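Local coordinates for uncharacterized protein (Thermus thermophilus HB8, PDB 6SCE), which is a DNA nuclease of Type III CRISPR defence that is switched on by binding cyclic oligoadenylate, at residues Pro174-Gly179 against Lys217-Gln222; Trp192-Leu197 against Arg206-Ala211; Gly448-Ala453 against Val505-Asn510; Lys497-Glu502 against Ala520-His525. All blocks are in the same frame, centred on the assembly; numbering follows the deposited sequence.

Contact 1: residues Pro174-Gly179 against Lys217-Gln222. With nucleotides of chain B.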
loop_
_atom_site.group_PDB
_atom_site.type_symbol
_atom_site.label_atom_id
_atom_site.label_comp_id
_atom_site.label_asym_id
_atom_site.label_seq_id
_atom_site.Cartn_x
_atom_site.Cartn_y
_atom_site.Cartn_z
ATOM N N PRO A 174 6.327 24.111 12.423
ATOM C CA PRO A 174 7.029 24.210 13.715
ATOM C C PRO A 174 6.684 23.068 14.669
ATOM O O PRO A 174 7.531 22.674 15.447
ATOM C CB PRO A 174 6.563 25.566 14.252
ATOM C CG PRO A 174 6.366 26.378 12.996
ATOM C CD PRO A 174 5.679 25.392 12.070
ATOM N N GLY A 175 5.481 22.512 14.566
ATOM C CA GLY A 175 5.085 21.342 15.344
ATOM C C GLY A 175 5.603 19.985 14.874
ATOM O O GLY A 175 5.239 18.966 15.451
ATOM N N ARG A 176 6.401 19.949 13.804
ATOM C CA ARG A 176 6.892 18.676 13.248
ATOM C C ARG A 176 8.344 18.808 12.938
ATOM O O ARG A 176 8.726 19.168 11.829
ATOM C CB ARG A 176 6.171 18.289 11.959
ATOM C CG ARG A 176 4.676 18.121 12.088
ATOM C CD ARG A 176 4.270 16.681 12.073
ATOM N NE ARG A 176 3.094 16.471 12.895
ATOM C CZ ARG A 176 2.675 15.283 13.302
ATOM N NH1 ARG A 176 3.338 14.176 12.957
ATOM N NH2 ARG A 176 1.587 15.205 14.061
ATOM N N GLU A 177 9.167 18.456 13.922
ATOM C CA GLU A 177 10.616 18.516 13.798
ATOM C C GLU A 177 11.080 17.541 12.707
ATOM O O GLU A 177 10.472 16.504 12.523
ATOM C CB GLU A 177 11.194 18.111 15.165
ATOM C CG GLU A 177 12.696 18.165 15.319
ATOM C CD GLU A 177 13.142 17.628 16.676
ATOM O OE1 GLU A 177 12.265 17.265 17.498
ATOM O OE2 GLU A 177 14.372 17.567 16.914
ATOM N N GLY A 178 12.129 17.888 11.988
ATOM C CA GLY A 178 12.851 16.895 11.167
ATOM C C GLY A 178 12.520 16.840 9.690
ATOM O O GLY A 178 13.151 16.107 8.932
ATOM N N GLY A 179 11.536 17.626 9.264
ATOM C CA GLY A 179 11.150 17.645 7.875
ATOM C C GLY A 179 10.751 19.004 7.373
ATOM O O GLY A 179 10.471 19.933 8.157
ATOM N N LYS A 217 3.093 10.263 4.802
ATOM C CA LYS A 217 1.775 9.802 4.291
ATOM C C LYS A 217 0.636 10.492 5.016
ATOM O O LYS A 217 -0.372 10.862 4.387
ATOM C CB LYS A 217 1.642 8.282 4.381
ATOM C CG LYS A 217 2.557 7.463 3.458
ATOM C CD LYS A 217 2.861 8.074 2.086
ATOM C CE LYS A 217 3.704 7.112 1.240
ATOM N NZ LYS A 217 4.037 7.720 -0.070
ATOM N N ARG A 218 0.784 10.720 6.317
ATOM C CA ARG A 218 -0.232 11.501 7.052
ATOM C C ARG A 218 -0.349 12.950 6.585
ATOM O O ARG A 218 -1.453 13.440 6.377
ATOM C CB ARG A 218 0.045 11.472 8.557
ATOM C CG ARG A 218 -0.653 12.594 9.303
ATOM C CD ARG A 218 -0.575 12.439 10.820
ATOM N NE ARG A 218 -1.341 13.509 11.470
ATOM C CZ ARG A 218 -0.911 14.758 11.643
ATOM N NH1 ARG A 218 0.312 15.114 11.261
ATOM N NH2 ARG A 218 -1.699 15.655 12.243
ATOM N N LEU A 219 0.782 13.652 6.462
ATOM C CA LEU A 219 0.814 15.030 6.036
ATOM C C LEU A 219 0.360 15.251 4.604
ATOM O O LEU A 219 -0.403 16.183 4.341
ATOM C CB LEU A 219 2.236 15.612 6.163
ATOM C CG LEU A 219 2.672 15.803 7.626
ATOM C CD1 LEU A 219 4.109 16.225 7.710
ATOM C CD2 LEU A 219 1.794 16.819 8.346
ATOM N N GLY A 220 0.883 14.443 3.685
ATOM C CA GLY A 220 0.749 14.709 2.272
ATOM C C GLY A 220 0.026 13.656 1.464
ATOM O O GLY A 220 -0.058 13.772 0.243
ATOM N N GLY A 221 -0.441 12.620 2.141
ATOM C CA GLY A 221 -1.186 11.542 1.503
ATOM C C GLY A 221 -0.384 10.497 0.771
ATOM O O GLY A 221 0.847 10.405 0.850
ATOM N N GLN A 222 -1.120 9.697 0.025
ATOM C CA GLN A 222 -0.612 8.483 -0.575
ATOM C C GLN A 222 0.570 8.710 -1.482
ATOM O O GLN A 222 1.449 7.850 -1.552
ATOM C CB GLN A 222 -1.765 7.831 -1.324
ATOM C CG GLN A 222 -1.493 6.541 -2.006
ATOM C CD GLN A 222 -2.763 5.897 -2.585
ATOM O OE1 GLN A 222 -3.888 6.428 -2.504
ATOM N NE2 GLN A 222 -2.581 4.717 -3.104
ATOM P P A B 1 -7.416 1.598 -5.742
ATOM O OP1 A B 1 -8.337 0.967 -6.741
ATOM O OP2 A B 1 -6.025 1.956 -6.222
ATOM O "O5'" A B 1 -8.171 2.889 -5.184
ATOM C "C5'" A B 1 -7.457 3.986 -4.622
ATOM C "C4'" A B 1 -8.354 4.662 -3.613
ATOM O "O4'" A B 1 -8.465 3.823 -2.433
ATOM C "C3'" A B 1 -7.829 6.024 -3.147
ATOM O "O3'" A B 1 -8.540 7.041 -3.865
ATOM C "C2'" A B 1 -8.114 6.001 -1.638
ATOM O "O2'" A B 1 -9.411 6.480 -1.351
ATOM C "C1'" A B 1 -7.994 4.520 -1.302
ATOM N N9 A B 1 -6.632 4.064 -1.019
ATOM C C8 A B 1 -6.034 2.945 -1.528
ATOM N N7 A B 1 -4.814 2.789 -1.082
ATOM C C5 A B 1 -4.610 3.851 -0.218
ATOM C C6 A B 1 -3.506 4.238 0.566
ATOM N N6 A B 1 -2.357 3.567 0.589
ATOM N N1 A B 1 -3.635 5.355 1.323
ATOM C C2 A B 1 -4.796 6.024 1.272
ATOM N N3 A B 1 -5.892 5.760 0.560
ATOM C C4 A B 1 -5.730 4.647 -0.174
ATOM P P A B 2 -8.119 8.591 -3.746
ATOM O OP1 A B 2 -7.601 8.969 -2.394
ATOM O OP2 A B 2 -9.248 9.338 -4.406
ATOM O "O5'" A B 2 -6.868 8.633 -4.751
ATOM C "C5'" A B 2 -7.126 8.545 -6.171
ATOM C "C4'" A B 2 -5.823 8.660 -6.921
ATOM O "O4'" A B 2 -5.297 10.001 -6.730
ATOM C "C3'" A B 2 -4.721 7.697 -6.499
ATOM O "O3'" A B 2 -4.015 7.188 -7.629
ATOM C "C2'" A B 2 -3.786 8.580 -5.676
ATOM O "O2'" A B 2 -2.446 8.143 -5.731
ATOM C "C1'" A B 2 -3.939 9.917 -6.389
ATOM N N9 A B 2 -3.549 11.076 -5.609
ATOM C C8 A B 2 -3.439 11.169 -4.240
ATOM N N7 A B 2 -3.001 12.340 -3.853
ATOM C C5 A B 2 -2.791 13.050 -5.025
ATOM C C6 A B 2 -2.315 14.352 -5.278
ATOM N N6 A B 2 -1.874 15.175 -4.331
ATOM N N1 A B 2 -2.275 14.755 -6.571
ATOM C C2 A B 2 -2.624 13.879 -7.522
ATOM N N3 A B 2 -3.073 12.628 -7.406
ATOM C C4 A B 2 -3.126 12.272 -6.115
#
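Arg176 lies with one face of its guanidinium over Arg218, whose NH1 sits above the middle of that group, 3.1 Å from Arg176 NH2. The two guanidinium planes are tilted by only 23°, while the chains leading to them cross at about a right angle. Arg218 reaches this place from helix 206-220 by an extended chain, its CG pointing away from the backbone N (chi1 161°). Lower down, Arg176 CD rests at 4.4 Å from Leu219 CD1, a looser apolar touch beside the indole of Trp190.

The helix runs to Gly220; Gly221, just past it, takes a positive phi, and Lys217 NZ closes the turn by a 3.0 Å hydrogen bond to Gln222 O, approaching from above the carbonyl plane. Beyond it Gln222 extends to the bound oligoadenylate, consistent with the activator site of this CARF protein: its amide lies over the adenine face of A1 of chain B, with OE1 3.5 Å from C4 of that base, and OE1 also meets A2 of chain B at C2', 3.8 Å away. With an alanine here the amide is gone, and the A1 base would probably lose its cover on this face and shift.

Glu153 OE2 makes salt bridges to Arg176 NE and to Arg218 NH1, and Glu45 takes Arg218 NE. The arginines' close approach therefore probably depends on the shared Glu153 carboxylate, with Glu45 adding a second negative charge beside Arg218.

Contact 2: residues Trp192-Leu197 against Arg206-Ala211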
loop_
_atom_site.group_PDB
_atom_site.type_symbol
_atom_site.label_atom_id
_atom_site.label_comp_id
_atom_site.label_asym_id
_atom_site.label_seq_id
_atom_site.Cartn_x
_atom_site.Cartn_y
_atom_site.Cartn_z
ATOM N N TRP A 192 13.573 15.349 4.549
ATOM C CA TRP A 192 14.258 15.162 5.845
ATOM C C TRP A 192 15.338 16.220 5.994
ATOM O O TRP A 192 16.150 16.413 5.098
ATOM C CB TRP A 192 14.850 13.760 5.842
ATOM C CG TRP A 192 15.815 13.301 6.924
ATOM C CD1 TRP A 192 17.086 13.745 7.128
ATOM C CD2 TRP A 192 15.608 12.231 7.860
ATOM N NE1 TRP A 192 17.671 13.036 8.153
ATOM C CE2 TRP A 192 16.790 12.096 8.614
ATOM C CE3 TRP A 192 14.552 11.368 8.123
ATOM C CZ2 TRP A 192 16.935 11.128 9.635
ATOM C CZ3 TRP A 192 14.685 10.423 9.127
ATOM C CH2 TRP A 192 15.883 10.312 9.875
ATOM N N VAL A 193 15.313 16.915 7.120
ATOM C CA VAL A 193 16.331 17.915 7.438
ATOM C C VAL A 193 16.763 17.678 8.878
ATOM O O VAL A 193 15.967 17.289 9.748
ATOM C CB VAL A 193 15.832 19.368 7.249
ATOM C CG1 VAL A 193 15.631 19.657 5.774
ATOM C CG2 VAL A 193 14.566 19.631 8.038
ATOM N N ARG A 194 18.045 17.863 9.125
ATOM C CA ARG A 194 18.575 17.755 10.480
ATOM C C ARG A 194 19.429 19.002 10.634
ATOM O O ARG A 194 20.647 18.936 10.488
ATOM C CB ARG A 194 19.409 16.487 10.641
ATOM C CG ARG A 194 18.625 15.204 10.760
ATOM C CD ARG A 194 17.623 15.270 11.908
ATOM N NE ARG A 194 16.928 14.012 12.178
ATOM C CZ ARG A 194 15.769 13.626 11.627
ATOM N NH1 ARG A 194 15.251 12.457 11.990
ATOM N NH2 ARG A 194 15.123 14.370 10.709
ATOM N N PRO A 195 18.774 20.159 10.854
ATOM C CA PRO A 195 19.489 21.442 10.848
ATOM C C PRO A 195 20.315 21.721 12.128
ATOM O O PRO A 195 21.202 22.567 12.095
ATOM C CB PRO A 195 18.363 22.467 10.665
ATOM C CG PRO A 195 17.158 21.821 11.271
ATOM C CD PRO A 195 17.333 20.326 11.125
ATOM N N HIS A 196 20.041 21.009 13.222
ATOM C CA HIS A 196 20.758 21.227 14.489
ATOM C C HIS A 196 22.199 20.728 14.354
ATOM O O HIS A 196 22.435 19.674 13.760
ATOM C CB HIS A 196 20.068 20.507 15.661
ATOM C CG HIS A 196 18.569 20.570 15.628
ATOM N ND1 HIS A 196 17.870 21.760 15.616
ATOM C CD2 HIS A 196 17.636 19.587 15.610
ATOM C CE1 HIS A 196 16.572 21.506 15.590
ATOM N NE2 HIS A 196 16.403 20.196 15.585
ATOM N N LEU A 197 23.149 21.480 14.915
ATOM C CA LEU A 197 24.594 21.197 14.771
ATOM C C LEU A 197 24.927 19.694 14.867
ATOM O O LEU A 197 24.501 19.006 15.807
ATOM C CB LEU A 197 25.410 21.990 15.812
ATOM C CG LEU A 197 26.918 22.113 15.560
ATOM N N ARG A 206 16.443 2.874 12.159
ATOM C CA ARG A 206 15.290 2.209 11.603
ATOM C C ARG A 206 14.018 2.889 12.119
ATOM O O ARG A 206 13.102 3.126 11.338
ATOM C CB ARG A 206 15.311 0.721 11.971
ATOM C CG ARG A 206 14.224 -0.099 11.315
ATOM C CD ARG A 206 14.024 -1.449 12.001
ATOM N NE ARG A 206 14.757 -2.552 11.371
ATOM C CZ ARG A 206 14.479 -3.087 10.178
ATOM N NH1 ARG A 206 15.203 -4.099 9.724
ATOM N NH2 ARG A 206 13.493 -2.614 9.419
ATOM N N LYS A 207 13.986 3.234 13.411
ATOM C CA LYS A 207 12.829 3.900 14.012
ATOM C C LYS A 207 12.547 5.251 13.330
ATOM O O LYS A 207 11.405 5.533 12.991
ATOM C CB LYS A 207 13.019 4.141 15.513
ATOM C CG LYS A 207 13.115 2.880 16.365
ATOM N N ALA A 208 13.578 6.072 13.128
ATOM C CA ALA A 208 13.365 7.404 12.565
ATOM C C ALA A 208 12.964 7.317 11.083
ATOM O O ALA A 208 12.111 8.087 10.634
ATOM C CB ALA A 208 14.594 8.295 12.729
ATOM N N LEU A 209 13.572 6.402 10.334
ATOM C CA LEU A 209 13.223 6.207 8.928
ATOM C C LEU A 209 11.784 5.724 8.754
ATOM O O LEU A 209 11.047 6.258 7.923
ATOM C CB LEU A 209 14.173 5.256 8.251
ATOM C CG LEU A 209 15.569 5.823 8.042
ATOM C CD1 LEU A 209 16.476 4.709 7.554
ATOM C CD2 LEU A 209 15.590 7.008 7.088
ATOM N N SER A 210 11.347 4.779 9.587
ATOM C CA SER A 210 9.995 4.263 9.462
ATOM C C SER A 210 8.985 5.308 9.848
ATOM O O SER A 210 7.958 5.497 9.156
ATOM C CB SER A 210 9.809 2.967 10.289
ATOM O OG SER A 210 9.895 3.179 11.670
ATOM N N ALA A 211 9.258 6.029 10.930
ATOM C CA ALA A 211 8.342 7.063 11.369
ATOM C C ALA A 211 8.213 8.197 10.330
ATOM O O ALA A 211 7.142 8.781 10.181
ATOM C CB ALA A 211 8.758 7.608 12.721
#
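Apolar packing brings the six-membered ring of Trp192 against the first turns of helix 206-220. Ala208 CB comes up to the rim of the indole, near its plane, 3.7 Å from Trp192 CH2. The carbonyl O of the same alanine also lies in the ring plane at this rim, 3.8 Å from Trp192 CZ3. Leu209 approaches the neighbouring corner obliquely, CD2 to Trp192 CZ3 at 4.1 Å. The indole reaches the helix because CG of Trp192 is turned away from its own backbone N (chi1 170°). Phe212, one turn on, meets the same indole edge-to-face.

These residues belong to a beta-alpha-beta crossover: strand 187-192 runs parallel to its neighbour 225-229, and helix 206-220 connects them. Trp192, at the end of the first strand, thus fills the angle between sheet and helix, touching Val228 and Pro229 of the second strand as well.

Charged and polar contacts gather on the loop side. Arg194 folds back over one face of the indole, its NH2 3.5 Å above the middle of the ring system, a placement consistent with a cation-pi interaction. The edge of this guanidinium also faces the helix, with NH1 4.3 Å from Ala208 CB. NH2 is held by a nearly straight hydrogen bond to Val193 O (3.2 Å, 169°), which lies in the guanidinium plane while the nitrogen stands above the carbonyl plane, and this helps to fix the rotation of the group. The indole NE1 is hydrogen-bonded to His231 NE2.

Contact 3: residues Gly448-Ala453 against Val505-Asn510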
loop_
_atom_site.group_PDB
_atom_site.type_symbol
_atom_site.label_atom_id
_atom_site.label_comp_id
_atom_site.label_asym_id
_atom_site.label_seq_id
_atom_site.Cartn_x
_atom_site.Cartn_y
_atom_site.Cartn_z
ATOM N N GLY A 448 -0.076 -31.918 24.120
ATOM C CA GLY A 448 0.797 -32.116 25.277
ATOM C C GLY A 448 1.879 -31.064 25.372
ATOM O O GLY A 448 2.186 -30.572 26.451
ATOM N N LEU A 449 2.462 -30.714 24.230
ATOM C CA LEU A 449 3.466 -29.658 24.183
ATOM C C LEU A 449 2.855 -28.282 24.514
ATOM O O LEU A 449 3.503 -27.432 25.138
ATOM C CB LEU A 449 4.147 -29.668 22.814
ATOM C CG LEU A 449 5.517 -29.014 22.648
ATOM C CD1 LEU A 449 6.395 -29.159 23.883
ATOM C CD2 LEU A 449 6.201 -29.610 21.426
ATOM N N LEU A 450 1.597 -28.084 24.126
ATOM C CA LEU A 450 0.858 -26.858 24.443
ATOM C C LEU A 450 0.589 -26.714 25.946
ATOM O O LEU A 450 0.674 -25.605 26.489
ATOM C CB LEU A 450 -0.475 -26.818 23.681
ATOM C CG LEU A 450 -1.382 -25.627 24.017
ATOM C CD1 LEU A 450 -0.681 -24.303 23.710
ATOM C CD2 LEU A 450 -2.704 -25.732 23.275
ATOM N N ALA A 451 0.229 -27.820 26.599
ATOM C CA ALA A 451 0.081 -27.853 28.076
ATOM C C ALA A 451 1.356 -27.406 28.788
ATOM O O ALA A 451 1.299 -26.578 29.706
ATOM C CB ALA A 451 -0.321 -29.243 28.542
ATOM N N LEU A 452 2.503 -27.933 28.359
ATOM C CA LEU A 452 3.793 -27.530 28.929
ATOM C C LEU A 452 4.006 -26.033 28.760
ATOM O O LEU A 452 4.181 -25.291 29.732
ATOM C CB LEU A 452 4.957 -28.298 28.270
ATOM C CG LEU A 452 5.352 -29.644 28.893
ATOM C CD1 LEU A 452 4.131 -30.467 29.293
ATOM C CD2 LEU A 452 6.256 -30.423 27.946
ATOM N N ALA A 453 3.976 -25.587 27.504
ATOM C CA ALA A 453 4.093 -24.169 27.199
ATOM C C ALA A 453 3.178 -23.343 28.099
ATOM O O ALA A 453 3.615 -22.349 28.685
ATOM C CB ALA A 453 3.767 -23.919 25.721
ATOM N N VAL A 505 0.581 -18.921 21.226
ATOM C CA VAL A 505 -0.154 -18.009 20.362
ATOM C C VAL A 505 -0.389 -18.691 19.014
ATOM O O VAL A 505 -1.518 -18.736 18.546
ATOM C CB VAL A 505 0.544 -16.646 20.232
ATOM C CG1 VAL A 505 -0.081 -15.808 19.106
ATOM C CG2 VAL A 505 0.428 -15.890 21.554
ATOM N N TYR A 506 0.669 -19.247 18.425
ATOM C CA TYR A 506 0.556 -19.994 17.180
ATOM C C TYR A 506 -0.459 -21.132 17.236
ATOM O O TYR A 506 -1.204 -21.365 16.268
ATOM C CB TYR A 506 1.907 -20.552 16.766
ATOM C CG TYR A 506 1.821 -21.721 15.806
ATOM C CD1 TYR A 506 1.629 -21.519 14.442
ATOM C CD2 TYR A 506 1.915 -23.034 16.266
ATOM C CE1 TYR A 506 1.550 -22.590 13.564
ATOM C CE2 TYR A 506 1.853 -24.105 15.396
ATOM C CZ TYR A 506 1.657 -23.880 14.049
ATOM O OH TYR A 506 1.578 -24.950 13.194
ATOM N N SER A 507 -0.493 -21.850 18.357
ATOM C CA SER A 507 -1.388 -22.999 18.469
ATOM C C SER A 507 -2.829 -22.557 18.458
ATOM O O SER A 507 -3.642 -23.126 17.745
ATOM C CB SER A 507 -1.088 -23.832 19.735
ATOM O OG SER A 507 0.196 -24.445 19.642
ATOM N N HIS A 508 -3.163 -21.554 19.250
ATOM C CA HIS A 508 -4.533 -21.091 19.297
ATOM C C HIS A 508 -4.929 -20.356 18.007
ATOM O O HIS A 508 -6.098 -20.379 17.622
ATOM C CB HIS A 508 -4.775 -20.223 20.524
ATOM C CG HIS A 508 -4.686 -20.984 21.810
ATOM N ND1 HIS A 508 -5.583 -21.976 22.147
ATOM C CD2 HIS A 508 -3.791 -20.924 22.825
ATOM C CE1 HIS A 508 -5.250 -22.488 23.319
ATOM N NE2 HIS A 508 -4.173 -21.862 23.757
ATOM N N LEU A 509 -3.974 -19.687 17.353
ATOM C CA LEU A 509 -4.277 -19.071 16.045
ATOM C C LEU A 509 -4.635 -20.127 15.042
ATOM O O LEU A 509 -5.621 -20.007 14.287
ATOM C CB LEU A 509 -3.093 -18.236 15.520
ATOM C CG LEU A 509 -2.952 -16.872 16.204
ATOM C CD1 LEU A 509 -1.646 -16.207 15.802
ATOM C CD2 LEU A 509 -4.143 -15.952 15.919
ATOM N N ASN A 510 -3.832 -21.175 15.025
ATOM C CA ASN A 510 -4.030 -22.255 14.085
ATOM C C ASN A 510 -5.373 -22.961 14.297
ATOM O O ASN A 510 -6.063 -23.281 13.322
ATOM C CB ASN A 510 -2.893 -23.250 14.188
ATOM C CG ASN A 510 -3.095 -24.439 13.294
ATOM O OD1 ASN A 510 -3.836 -25.364 13.633
ATOM N ND2 ASN A 510 -2.459 -24.413 12.136
#
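Leu450 faces helix 499-513 and carries this contact with both of its methyl groups, each meeting a different residue. CD1 reaches Ser507, whose CB is 4.0 Å away, and CD2 reaches the imidazole of His508, 4.1 Å from CE1. The fork straddles the two neighbours because CG is anti to the backbone N (chi1 176°), which carries the branch point out toward the facing helix; the leucine and histidine side chains cross at about a right angle. Ser507 presents its CB here while OG turns back to bond Tyr503 O in its own helix.

Helix 499-513 lies against the central sheet of the C-terminal domain, with Val505 and Leu509 on strands 551-558 and 584-592, so helix 447-458 forms a further layer on its outer side. If an alanine took the place of Leu450, a gap would probably open between the helices and the His508 ring would lose an apolar neighbour at CE1.

Three residues on, Ala453 packs its CB against Pro500 O and also touches Phe476 of helix 473-484. One step further, Glu454 OE2 accepts a hydrogen bond from His508 NE2, a polar tie that probably helps to fix the rotation of the imidazole beside Leu450.

Contact 4: residues Lys497-Glu502 against Ala520-His525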
loop_
_atom_site.group_PDB
_atom_site.type_symbol
_atom_site.label_atom_id
_atom_site.label_comp_id
_atom_site.label_asym_id
_atom_site.label_seq_id
_atom_site.Cartn_x
_atom_site.Cartn_y
_atom_site.Cartn_z
ATOM N N LYS A 497 13.442 -17.721 25.562
ATOM C CA LYS A 497 12.482 -17.341 26.615
ATOM C C LYS A 497 11.080 -17.005 26.080
ATOM O O LYS A 497 10.078 -17.212 26.769
ATOM C CB LYS A 497 13.008 -16.141 27.415
ATOM C CG LYS A 497 14.206 -16.442 28.320
ATOM C CD LYS A 497 14.330 -15.376 29.408
ATOM C CE LYS A 497 15.285 -15.763 30.524
ATOM N NZ LYS A 497 16.672 -15.302 30.242
ATOM N N GLY A 498 11.026 -16.467 24.865
ATOM C CA GLY A 498 9.766 -16.080 24.234
ATOM C C GLY A 498 9.030 -17.234 23.580
ATOM O O GLY A 498 7.858 -17.089 23.217
ATOM N N LEU A 499 9.701 -18.379 23.446
ATOM C CA LEU A 499 9.159 -19.543 22.730
ATOM C C LEU A 499 7.843 -20.122 23.289
ATOM O O LEU A 499 6.952 -20.512 22.510
ATOM C CB LEU A 499 10.227 -20.643 22.584
ATOM C CG LEU A 499 9.834 -21.841 21.706
ATOM C CD1 LEU A 499 9.334 -21.392 20.334
ATOM C CD2 LEU A 499 10.980 -22.827 21.545
ATOM N N PRO A 500 7.703 -20.180 24.627
ATOM C CA PRO A 500 6.433 -20.660 25.171
ATOM C C PRO A 500 5.210 -19.813 24.755
ATOM O O PRO A 500 4.186 -20.369 24.343
ATOM C CB PRO A 500 6.658 -20.597 26.692
ATOM C CG PRO A 500 8.132 -20.775 26.851
ATOM C CD PRO A 500 8.746 -20.079 25.666
ATOM N N LEU A 501 5.311 -18.496 24.882
ATOM C CA LEU A 501 4.218 -17.610 24.467
ATOM C C LEU A 501 3.979 -17.707 22.941
ATOM O O LEU A 501 2.833 -17.785 22.498
ATOM C CB LEU A 501 4.507 -16.177 24.867
ATOM C CG LEU A 501 3.408 -15.167 24.525
ATOM C CD1 LEU A 501 2.071 -15.536 25.152
ATOM C CD2 LEU A 501 3.832 -13.784 24.978
ATOM N N GLU A 502 5.065 -17.724 22.168
ATOM C CA GLU A 502 4.987 -17.849 20.697
ATOM C C GLU A 502 4.319 -19.131 20.257
ATOM O O GLU A 502 3.528 -19.123 19.318
ATOM C CB GLU A 502 6.374 -17.795 20.059
ATOM C CG GLU A 502 7.061 -16.453 20.167
ATOM C CD GLU A 502 8.501 -16.507 19.734
ATOM O OE1 GLU A 502 8.932 -17.558 19.196
ATOM O OE2 GLU A 502 9.190 -15.478 19.910
ATOM N N ALA A 520 -1.557 -20.168 9.580
ATOM C CA ALA A 520 -0.708 -19.561 10.626
ATOM C C ALA A 520 0.688 -20.169 10.636
ATOM O O ALA A 520 0.874 -21.338 10.291
ATOM C CB ALA A 520 -1.357 -19.698 11.993
ATOM N N ARG A 521 1.665 -19.343 10.998
ATOM C CA ARG A 521 3.054 -19.730 11.060
ATOM C C ARG A 521 3.687 -19.134 12.302
ATOM O O ARG A 521 3.255 -18.083 12.809
ATOM C CB ARG A 521 3.844 -19.202 9.860
ATOM C CG ARG A 521 3.306 -19.590 8.497
ATOM C CD ARG A 521 3.705 -21.003 8.102
ATOM N NE ARG A 521 3.275 -21.288 6.741
ATOM C CZ ARG A 521 2.096 -21.810 6.408
ATOM N NH1 ARG A 521 1.201 -22.150 7.335
ATOM N NH2 ARG A 521 1.814 -22.019 5.128
HETATM N N MSE A 522 4.761 -19.779 12.754
HETATM C CA MSE A 522 5.552 -19.235 13.854
HETATM C C MSE A 522 6.467 -18.178 13.277
HETATM O O MSE A 522 6.300 -17.767 12.122
HETATM C CB MSE A 522 6.230 -20.413 14.565
HETATM C CG MSE A 522 5.167 -21.157 15.340
HETATM SE SE MSE A 522 6.078 -22.266 16.731
HETATM C CE MSE A 522 6.432 -20.752 17.907
ATOM N N GLY A 523 7.416 -17.717 14.086
ATOM C CA GLY A 523 8.247 -16.585 13.775
ATOM C C GLY A 523 9.438 -16.837 12.889
ATOM O O GLY A 523 9.719 -17.964 12.472
ATOM N N GLY A 524 10.128 -15.756 12.585
ATOM C CA GLY A 524 11.321 -15.848 11.779
ATOM C C GLY A 524 11.733 -14.509 11.214
ATOM O O GLY A 524 11.416 -13.452 11.760
ATOM N N HIS A 525 12.453 -14.571 10.101
ATOM C CA HIS A 525 13.089 -13.414 9.536
ATOM C C HIS A 525 12.473 -13.118 8.178
ATOM O O HIS A 525 12.328 -14.020 7.361
ATOM C CB HIS A 525 14.593 -13.675 9.421
ATOM C CG HIS A 525 15.286 -13.662 10.748
ATOM N ND1 HIS A 525 15.323 -14.765 11.576
ATOM C CD2 HIS A 525 15.904 -12.663 11.422
ATOM C CE1 HIS A 525 15.968 -14.454 12.688
ATOM N NE2 HIS A 525 16.333 -13.186 12.619
HETATM O O HOH W 1 7.933 -17.766 16.807
#
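Met522, a selenomethionine in the crystal, ends against helix 499-513 with its CE methyl. That carbon lies 3.8 Å from Leu499 CD1 and 3.7 Å from Glu502 CB, so it fits between side chains one turn apart on the helix. It also presses on the backbone, 3.6 Å from Glu502 C. A bend at the last torsion (chi3 76°) carries the methyl into this place, where the side chains of Met522 and Leu499 cross at about a right angle. Trp480 of helix 473-484 touches both of them and covers the apolar group from another part of the fold.

At Gly523 the contact turns polar. A single water joins the strand to the helix: it accepts from Gly523 N at 2.8 Å and donates to Glu502 OE1 at 2.6 Å. Glu502 brings its carboxylate to the water through a chain that runs extended beyond CG, and its other oxygen, OE2, lies close to Asp543 OD1 on the adjoining strand, two acidic groups brought together.

Gly524 has backbone angles at which a CB would collide with the preceding carbonyl O, so a side chain could hardly be fitted at this position. Its backbone pairs with Val542, whereas Gly523 pairs with Glu439 and His525 with Glu437, so strand 519-528 is held on both flanks.

A helix laid over an antiparallel run of strands, with acidic side chains meeting at its edge, is consistent with the PD-(D/E)XK nuclease fold, to which the sequence of the neighbouring strands 541-548 and 551-558 also points.

From the N terminus, contact 1 opens first, at the turn before strand 179-184, and closes at the end of helix 206-220. Contact 2 opens and closes within that span, joining the end of strand 187-192 to the start of the same helix; the two touch where Gly178 O probably bonds Val193 N. Both tie one six-stranded sheet to its crossover helix, which leads on to the bound oligoadenylate. Contacts 3 and 4 follow and cross, their segments alternating: contact 3 closes the long excursion from helix 447-458 through helix 473-484 to helix 499-513, contact 4 the shorter helix-to-strand connection ending on strand 519-528. They share helix 499-513, where Tyr506 packs against Met522.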